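Local coordinates for protein porin (PDB 2POR) that forms, as a homotrimer of barrels, outer-membrane channels that let small hydrophilic solutes up to about 0.6 kDa diffuse passively, at residues Leu206-Ala211 with Ala223-Asp228; His229-Leu234 with Gln250-Asp255. All blocks are in the same frame, centred on the assembly; numbering follows the deposited sequence.

Contact 1: residues Leu206-Ala211 with Ala223-Asp228; sequences LDRDFA and AATAVD
The end of a barrel strand, Leu206-Asp207, pairs antiparallel with the start of its neighbour, Ala226-Val227, and the incoming loop is pinned to the helix that begins at Arg208. Two backbone bonds define the hydrogen-bonded pair: Leu206 N to Val227 O (2.9 Å) and Val227 N to Leu206 O (2.8 Å). A further backbone bond, Arg208 N to Thr225 O at 2.9 Å, joins the first helical residue to the loop before the strand. The Arg208 side chain leaves with CG anti to the backbone N (chi1 179°) and bends at chi3, and its NH1 bonds the Ala223 carbonyl O at 2.9 Å. That oxygen lies in the guanidinium plane, while NH1 stands above the carbonyl plane; a weak NH1 bond to Thr225 OG1 (3.2 Å) is added. NE and NH2 meanwhile grip Asp209 side-on. Trimming this side chain to an alanine would probably cost the Asp209 carboxylate its positive partner and the Ala223 carbonyl this donor. On the Leu206-Val227 face, Val227 CG2 meets Ala211 CB at 3.7 Å. Asp207, the N-cap of helix 208-214, accepts from Phe210 N through OD2 (2.9 Å), where a barrel strand passes directly into a short helix.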
loop_
_atom_site.group_PDB
_atom_site.type_symbol
_atom_site.label_atom_id
_atom_site.label_comp_id
_atom_site.label_asym_id
_atom_site.label_seq_id
_atom_site.Cartn_x
_atom_site.Cartn_y
_atom_site.Cartn_z
ATOM N N LEU A 206 -23.808 22.671 17.659
ATOM C CA LEU A 206 -22.477 22.103 17.648
ATOM C C LEU A 206 -21.796 22.315 18.995
ATOM O O LEU A 206 -22.181 23.223 19.730
ATOM C CB LEU A 206 -21.639 22.778 16.595
ATOM C CG LEU A 206 -22.047 22.632 15.135
ATOM C CD1 LEU A 206 -21.058 23.393 14.268
ATOM C CD2 LEU A 206 -22.105 21.138 14.779
ATOM N N ASP A 207 -20.801 21.498 19.350
ATOM C CA ASP A 207 -19.977 21.722 20.513
ATOM C C ASP A 207 -19.233 23.028 20.235
ATOM O O ASP A 207 -18.741 23.266 19.122
ATOM C CB ASP A 207 -18.993 20.592 20.668
ATOM C CG ASP A 207 -17.929 20.890 21.720
ATOM O OD1 ASP A 207 -18.276 20.878 22.903
ATOM O OD2 ASP A 207 -16.785 21.143 21.348
ATOM N N ARG A 208 -19.101 23.861 21.276
ATOM C CA ARG A 208 -18.418 25.149 21.182
ATOM C C ARG A 208 -17.023 25.051 20.631
ATOM O O ARG A 208 -16.685 25.748 19.672
ATOM C CB ARG A 208 -18.307 25.835 22.564
ATOM C CG ARG A 208 -17.567 27.194 22.560
ATOM C CD ARG A 208 -17.178 27.579 23.999
ATOM N NE ARG A 208 -16.160 26.681 24.524
ATOM C CZ ARG A 208 -16.351 26.032 25.673
ATOM N NH1 ARG A 208 -17.453 26.177 26.409
ATOM N NH2 ARG A 208 -15.424 25.181 26.070
ATOM N N ASP A 209 -16.189 24.212 21.244
ATOM C CA ASP A 209 -14.822 24.182 20.795
ATOM C C ASP A 209 -14.655 23.476 19.444
ATOM O O ASP A 209 -13.765 23.834 18.679
ATOM C CB ASP A 209 -13.986 23.529 21.893
ATOM C CG ASP A 209 -13.875 24.424 23.153
ATOM O OD1 ASP A 209 -14.011 25.642 23.070
ATOM O OD2 ASP A 209 -13.662 23.871 24.218
ATOM N N PHE A 210 -15.520 22.538 19.087
ATOM C CA PHE A 210 -15.516 21.945 17.736
ATOM C C PHE A 210 -15.850 23.072 16.715
ATOM O O PHE A 210 -15.126 23.277 15.718
ATOM C CB PHE A 210 -16.555 20.785 17.782
ATOM C CG PHE A 210 -16.922 20.121 16.458
ATOM C CD1 PHE A 210 -17.919 20.667 15.659
ATOM C CD2 PHE A 210 -16.258 18.983 16.050
ATOM C CE1 PHE A 210 -18.249 20.077 14.453
ATOM C CE2 PHE A 210 -16.594 18.393 14.839
ATOM C CZ PHE A 210 -17.584 18.941 14.047
ATOM N N ALA A 211 -16.878 23.896 16.980
ATOM C CA ALA A 211 -17.210 25.032 16.144
ATOM C C ALA A 211 -16.089 26.028 15.990
ATOM O O ALA A 211 -15.810 26.518 14.889
ATOM C CB ALA A 211 -18.427 25.702 16.750
ATOM N N ALA A 223 -15.995 24.458 30.722
ATOM C CA ALA A 223 -16.810 23.277 30.440
ATOM C C ALA A 223 -17.586 23.505 29.122
ATOM O O ALA A 223 -18.004 24.635 28.767
ATOM C CB ALA A 223 -17.827 23.040 31.549
ATOM N N ALA A 224 -17.732 22.394 28.391
ATOM C CA ALA A 224 -18.332 22.399 27.070
ATOM C C ALA A 224 -19.723 22.969 27.073
ATOM O O ALA A 224 -20.527 22.758 27.986
ATOM C CB ALA A 224 -18.431 20.988 26.539
ATOM N N THR A 225 -20.009 23.728 26.045
ATOM C CA THR A 225 -21.345 24.258 25.860
ATOM C C THR A 225 -21.706 24.001 24.397
ATOM O O THR A 225 -20.788 23.725 23.596
ATOM C CB THR A 225 -21.376 25.796 26.167
ATOM O OG1 THR A 225 -20.452 26.513 25.331
ATOM C CG2 THR A 225 -20.987 26.022 27.624
ATOM N N ALA A 226 -22.981 24.096 24.014
ATOM C CA ALA A 226 -23.366 23.964 22.610
ATOM C C ALA A 226 -23.652 25.332 21.979
ATOM O O ALA A 226 -24.104 26.219 22.704
ATOM C CB ALA A 226 -24.600 23.119 22.518
ATOM N N VAL A 227 -23.352 25.608 20.698
ATOM C CA VAL A 227 -23.684 26.850 19.982
ATOM C C VAL A 227 -24.668 26.523 18.853
ATOM O O VAL A 227 -24.595 25.425 18.299
ATOM C CB VAL A 227 -22.451 27.534 19.344
ATOM C CG1 VAL A 227 -21.744 28.234 20.479
ATOM C CG2 VAL A 227 -21.512 26.559 18.622
ATOM N N ASP A 228 -25.603 27.377 18.461
ATOM C CA ASP A 228 -26.547 27.062 17.387
ATOM C C ASP A 228 -25.920 27.378 16.082
ATOM O O ASP A 228 -25.114 28.307 16.010
ATOM C CB ASP A 228 -27.835 27.886 17.485
ATOM C CG ASP A 228 -28.599 27.566 18.774
ATOM O OD1 ASP A 228 -28.838 26.388 19.069
ATOM O OD2 ASP A 228 -28.924 28.499 19.509
#

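Contact 2: residues His229-Leu234 with Gln250-Asp255; sequences HKAYGL and QVLDID
Neighbouring strands of a beta hairpin in the barrel wall, 226-240 and 243-254, meet here, the axes of segments 229-234 and 250-254 coming within 4.7 Å at 175°. Two hydrogen-bonded pairs, Lys230 with Asp253 and Tyr232 with Val251, give four backbone bonds; Val251 N to Tyr232 O measures 2.9 Å. Between and beyond them lie the non-hydrogen-bonded pairs His229-Ile254, Ala231-Leu252 and Gly233-Gln250. Beside the second of these, Ala231 CA comes within 3.1 Å of Val251 O, a CA-H...O contact. On the Tyr232-Val251 face, CG of the tyrosine sits between its backbone N and carbonyl carbon (chi1 44°), which swings the ring across the strand gap. Its far end meets the valine obliquely: Tyr232 CZ is 3.4 Å from Val251 CG2, and Tyr232 CE2 is 3.5 Å from Val251 CG1. Val251 has a nearly eclipsed chi1 of -11°, which probably reflects the close fit against the ring. Alongside, Lys230 CG packs on Asp253 CB at 3.9 Å, although their charged ends do not touch. The opposite face is closely fitted at Gly233, where a beta carbon would lie 3.1 Å from Gln250 CG. Gln250 bonds Tyr200 OH through OE1 and the carbonyls of Gly99 and Asp101 through NE2, tying its face to a calcium-bearing loop inside the barrel. Tyr232, on the other face, touches bound detergent, as expected for the wall of a transmembrane porin barrel.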
loop_
_atom_site.group_PDB
_atom_site.type_symbol
_atom_site.label_atom_id
_atom_site.label_comp_id
_atom_site.label_asym_id
_atom_site.label_seq_id
_atom_site.Cartn_x
_atom_site.Cartn_y
_atom_site.Cartn_z
ATOM N N HIS A 229 -26.260 26.668 15.014
ATOM C CA HIS A 229 -25.664 26.975 13.717
ATOM C C HIS A 229 -26.694 26.753 12.623
ATOM O O HIS A 229 -27.708 26.059 12.818
ATOM C CB HIS A 229 -24.432 26.072 13.394
ATOM C CG HIS A 229 -24.763 24.564 13.240
ATOM N ND1 HIS A 229 -25.287 23.707 14.123
ATOM C CD2 HIS A 229 -24.528 23.828 12.082
ATOM C CE1 HIS A 229 -25.375 22.514 13.570
ATOM N NE2 HIS A 229 -24.914 22.609 12.349
ATOM N N LYS A 230 -26.397 27.380 11.500
ATOM C CA LYS A 230 -27.150 27.097 10.327
ATOM C C LYS A 230 -26.211 27.101 9.154
ATOM O O LYS A 230 -25.139 27.691 9.216
ATOM C CB LYS A 230 -28.231 28.117 10.171
ATOM C CG LYS A 230 -27.931 29.510 9.721
ATOM C CD LYS A 230 -29.249 30.269 10.012
ATOM C CE LYS A 230 -29.609 30.238 11.525
ATOM N NZ LYS A 230 -30.992 30.566 11.843
ATOM N N ALA A 231 -26.571 26.372 8.108
ATOM C CA ALA A 231 -25.772 26.276 6.899
ATOM C C ALA A 231 -26.776 26.133 5.750
ATOM O O ALA A 231 -27.857 25.537 5.911
ATOM C CB ALA A 231 -24.899 25.034 6.979
ATOM N N TYR A 232 -26.516 26.727 4.606
ATOM C CA TYR A 232 -27.377 26.546 3.441
ATOM C C TYR A 232 -26.570 26.829 2.181
ATOM O O TYR A 232 -25.527 27.501 2.245
ATOM C CB TYR A 232 -28.634 27.464 3.513
ATOM C CG TYR A 232 -28.360 28.892 3.948
ATOM C CD1 TYR A 232 -28.367 29.169 5.305
ATOM C CD2 TYR A 232 -28.079 29.876 3.016
ATOM C CE1 TYR A 232 -28.079 30.443 5.736
ATOM C CE2 TYR A 232 -27.800 31.166 3.443
ATOM C CZ TYR A 232 -27.800 31.433 4.807
ATOM O OH TYR A 232 -27.488 32.711 5.266
ATOM N N GLY A 233 -26.951 26.309 1.010
ATOM C CA GLY A 233 -26.189 26.531 -0.204
ATOM C C GLY A 233 -26.955 26.059 -1.433
ATOM O O GLY A 233 -28.031 25.459 -1.375
ATOM N N LEU A 234 -26.344 26.326 -2.543
ATOM C CA LEU A 234 -26.981 26.056 -3.799
ATOM C C LEU A 234 -25.921 25.816 -4.844
ATOM O O LEU A 234 -24.868 26.480 -4.765
ATOM C CB LEU A 234 -27.767 27.268 -4.156
ATOM C CG LEU A 234 -28.205 27.403 -5.580
ATOM C CD1 LEU A 234 -29.429 26.519 -5.807
ATOM C CD2 LEU A 234 -28.438 28.851 -5.868
ATOM N N GLN A 250 -22.166 28.593 -0.573
ATOM C CA GLN A 250 -22.641 28.029 0.662
ATOM C C GLN A 250 -22.338 29.060 1.744
ATOM O O GLN A 250 -21.409 29.875 1.586
ATOM C CB GLN A 250 -21.896 26.771 1.072
ATOM C CG GLN A 250 -21.706 25.769 -0.010
ATOM C CD GLN A 250 -21.413 24.419 0.577
ATOM O OE1 GLN A 250 -22.164 23.913 1.394
ATOM N NE2 GLN A 250 -20.329 23.760 0.230
ATOM N N VAL A 251 -23.148 29.062 2.797
ATOM C CA VAL A 251 -22.788 29.858 3.945
ATOM C C VAL A 251 -23.001 28.993 5.156
ATOM O O VAL A 251 -23.879 28.118 5.264
ATOM C CB VAL A 251 -23.577 31.248 4.081
ATOM C CG1 VAL A 251 -24.343 31.535 2.830
ATOM C CG2 VAL A 251 -24.406 31.292 5.322
ATOM N N LEU A 252 -22.052 29.236 6.065
ATOM C CA LEU A 252 -22.079 28.569 7.349
ATOM C C LEU A 252 -22.111 29.711 8.355
ATOM O O LEU A 252 -21.295 30.626 8.239
ATOM C CB LEU A 252 -20.833 27.757 7.510
ATOM C CG LEU A 252 -20.587 27.121 8.859
ATOM C CD1 LEU A 252 -21.712 26.188 9.275
ATOM C CD2 LEU A 252 -19.230 26.451 8.750
ATOM N N ASP A 253 -23.046 29.668 9.285
ATOM C CA ASP A 253 -23.255 30.727 10.251
ATOM C C ASP A 253 -23.311 30.134 11.660
ATOM O O ASP A 253 -24.331 29.524 12.025
ATOM C CB ASP A 253 -24.559 31.402 9.835
ATOM C CG ASP A 253 -24.980 32.687 10.543
ATOM O OD1 ASP A 253 -24.436 32.982 11.607
ATOM O OD2 ASP A 253 -25.857 33.390 10.019
ATOM N N ILE A 254 -22.278 30.273 12.500
ATOM C CA ILE A 254 -22.326 29.692 13.824
ATOM C C ILE A 254 -22.401 30.844 14.808
ATOM O O ILE A 254 -21.520 31.717 14.884
ATOM C CB ILE A 254 -21.094 28.875 14.149
ATOM C CG1 ILE A 254 -20.853 27.831 13.023
ATOM C CG2 ILE A 254 -21.324 28.201 15.509
ATOM C CD1 ILE A 254 -19.598 26.957 13.161
ATOM N N ASP A 255 -23.496 30.764 15.530
ATOM C CA ASP A 255 -23.861 31.735 16.533
ATOM C C ASP A 255 -22.762 31.826 17.593
ATOM O O ASP A 255 -22.239 30.822 18.088
ATOM C CB ASP A 255 -25.172 31.304 17.172
ATOM C CG ASP A 255 -25.782 32.316 18.144
ATOM O OD1 ASP A 255 -25.819 33.510 17.830
ATOM O OD2 ASP A 255 -26.227 31.907 19.215
#

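In the fold
Following the chain, strand 195-207 ends in contact 1, which closes the loop formed by helix 208-214 and the connection up to Thr225. Strand 226-240 then continues directly from contact 1 into contact 2, where its return partner, strand 243-254, completes a hairpin. The two closures therefore come in series, neither enclosing nor crossing the other, and together they join three consecutive strands of the 16-stranded barrel. Their centres are 16 Å apart, yet their ends meet: Asp228 O and Asp255 N, 3.0 Å apart, probably share a hydrogen bond, Val227 CG2 packs on Ile254 CG2 at 3.5 Å, and Leu206 CG lies 3.6 Å from His229 ND1.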